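Local coordinates for protein serine hydrolase CCSP0084 (Cycloclasticus sp. P1, PDB 4I3F) that is a serine hydrolase of the alpha/beta hydrolase fold, probably cleaving carbon-carbon bonds of meta-cleavage products and ester bonds in the breakdown of aromatic compounds, at residues L48-S53 / P79-F84. Numbering follows the deposited sequence.
Sequences LLLHGS and PDIAGF
The His51 imidazole meets Phe84 in a T-shaped pair. Its NE2 edge points at the phenyl face, with ring centroids 5.2 Å apart and planes at 81°. Ile81 covers one imidazole face. Its CD1 makes a CH-pi contact 3.8 Å from the His51 ring centroid, almost on the ring normal. The His51 CG lies between backbone N and carbonyl carbon (chi1 70°), which carries the ring over to the 79-84 loop. One water bridges the two segments. It donates to Leu49 O (2.7 Å) and to Pro79 O (2.7 Å), weakly accepts from His51 N, and lies 3.2 Å from His51 ND1. Strands 46-50 and 75-79 are parallel neighbours in the central sheet of the alpha/beta hydrolase fold, and the contact joins the C-terminal ends of these strands and the loops that follow. The His51-Gly52 pair after the strand is consistent with the HG motif of the oxyanion-hole loop in this family. With an alanine in place of His51, the Phe84 face and Ile81 CD1 would probably lose their aromatic partner. Apolar contacts continue along the strand. Leu48 CD1 packs on Pro79 CD at 3.7 Å, and Leu50 CB touches Ile81 CD1 at 4.0 Å. Beyond the histidine, Ser53 CB approaches Phe84 CZ, while Ser53 OG is hydrogen-bonded to Trp165.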
loop_
_atom_site.group_PDB
_atom_site.type_symbol
_atom_site.label_atom_id
_atom_site.label_comp_id
_atom_site.label_asym_id
_atom_site.label_seq_id
_atom_site.Cartn_x
_atom_site.Cartn_y
_atom_site.Cartn_z
ATOM N N LEU A 48 9.352 0.782 -6.440
ATOM C CA LEU A 48 9.061 1.213 -5.073
ATOM C C LEU A 48 7.716 0.603 -4.703
ATOM O O LEU A 48 6.728 0.823 -5.401
ATOM C CB LEU A 48 8.973 2.743 -5.011
ATOM C CG LEU A 48 8.550 3.375 -3.674
ATOM C CD1 LEU A 48 9.566 3.061 -2.585
ATOM C CD2 LEU A 48 8.369 4.880 -3.805
ATOM N N LEU A 49 7.677 -0.176 -3.622
ATOM C CA LEU A 49 6.444 -0.856 -3.223
ATOM C C LEU A 49 5.905 -0.249 -1.938
ATOM O O LEU A 49 6.613 -0.190 -0.926
ATOM C CB LEU A 49 6.680 -2.363 -3.032
ATOM C CG LEU A 49 7.075 -3.108 -4.313
ATOM C CD1 LEU A 49 8.576 -3.343 -4.342
ATOM C CD2 LEU A 49 6.319 -4.417 -4.461
ATOM N N LEU A 50 4.651 0.191 -1.978
ATOM C CA LEU A 50 4.046 0.892 -0.842
ATOM C C LEU A 50 2.904 0.069 -0.258
ATOM O O LEU A 50 1.907 -0.213 -0.940
ATOM C CB LEU A 50 3.556 2.285 -1.272
ATOM C CG LEU A 50 4.613 3.224 -1.863
ATOM C CD1 LEU A 50 4.018 4.595 -2.189
ATOM C CD2 LEU A 50 5.785 3.370 -0.902
ATOM N N HIS A 51 3.055 -0.314 1.009
ATOM C CA HIS A 51 2.119 -1.213 1.688
ATOM C C HIS A 51 0.784 -0.558 2.087
ATOM O O HIS A 51 0.602 0.648 1.907
ATOM C CB HIS A 51 2.804 -1.805 2.917
ATOM C CG HIS A 51 3.040 -0.817 4.017
ATOM N ND1 HIS A 51 4.299 -0.392 4.386
ATOM C CD2 HIS A 51 2.175 -0.201 4.857
ATOM C CE1 HIS A 51 4.194 0.455 5.396
ATOM N NE2 HIS A 51 2.918 0.592 5.697
ATOM N N GLY A 52 -0.142 -1.366 2.609
ATOM C CA GLY A 52 -1.472 -0.899 2.978
ATOM C C GLY A 52 -1.606 -0.431 4.415
ATOM O O GLY A 52 -0.605 -0.177 5.084
ATOM N N SER A 53 -2.838 -0.318 4.904
ATOM C CA SER A 53 -3.054 0.272 6.221
ATOM C C SER A 53 -3.816 -0.618 7.206
ATOM O O SER A 53 -4.604 -0.120 8.016
ATOM C CB SER A 53 -3.761 1.628 6.083
ATOM O OG SER A 53 -4.946 1.512 5.301
ATOM N N PRO A 79 9.672 0.437 1.744
ATOM C CA PRO A 79 9.830 1.056 3.063
ATOM C C PRO A 79 8.616 0.855 3.964
ATOM O O PRO A 79 7.498 0.674 3.464
ATOM C CB PRO A 79 9.943 2.540 2.717
ATOM C CG PRO A 79 9.036 2.682 1.474
ATOM C CD PRO A 79 9.314 1.417 0.696
ATOM N N ASP A 80 8.835 0.888 5.276
ATOM C CA ASP A 80 7.732 1.105 6.202
ATOM C C ASP A 80 7.296 2.549 5.984
ATOM O O ASP A 80 8.112 3.475 6.022
ATOM C CB ASP A 80 8.148 0.902 7.663
ATOM C CG ASP A 80 8.346 -0.565 8.038
ATOM O OD1 ASP A 80 8.110 -1.458 7.193
ATOM O OD2 ASP A 80 8.736 -0.825 9.198
ATOM N N ILE A 81 6.011 2.736 5.727
ATOM C CA ILE A 81 5.472 4.059 5.456
ATOM C C ILE A 81 5.391 4.805 6.786
ATOM O O ILE A 81 5.218 4.189 7.840
ATOM C CB ILE A 81 4.119 3.922 4.721
ATOM C CG1 ILE A 81 4.354 3.297 3.344
ATOM C CG2 ILE A 81 3.419 5.255 4.550
ATOM C CD1 ILE A 81 3.072 2.920 2.621
ATOM N N ALA A 82 5.571 6.124 6.744
ATOM C CA ALA A 82 5.663 6.919 7.963
ATOM C C ALA A 82 4.476 6.655 8.882
ATOM O O ALA A 82 3.327 6.584 8.427
ATOM C CB ALA A 82 5.785 8.406 7.629
ATOM N N GLY A 83 4.763 6.470 10.165
ATOM C CA GLY A 83 3.728 6.157 11.132
ATOM C C GLY A 83 3.492 4.668 11.298
ATOM O O GLY A 83 2.805 4.249 12.235
ATOM N N PHE A 84 4.036 3.861 10.392
ATOM C CA PHE A 84 3.858 2.406 10.459
ATOM C C PHE A 84 5.189 1.753 10.767
ATOM O O PHE A 84 6.236 2.296 10.419
ATOM C CB PHE A 84 3.375 1.843 9.120
ATOM C CG PHE A 84 1.970 2.231 8.757
ATOM C CD1 PHE A 84 0.905 1.425 9.125
ATOM C CD2 PHE A 84 1.719 3.389 8.029
ATOM C CE1 PHE A 84 -0.400 1.766 8.784
ATOM C CE2 PHE A 84 0.418 3.741 7.686
ATOM C CZ PHE A 84 -0.641 2.930 8.071
HETATM O O HOH W 1 5.986 -0.645 1.633
#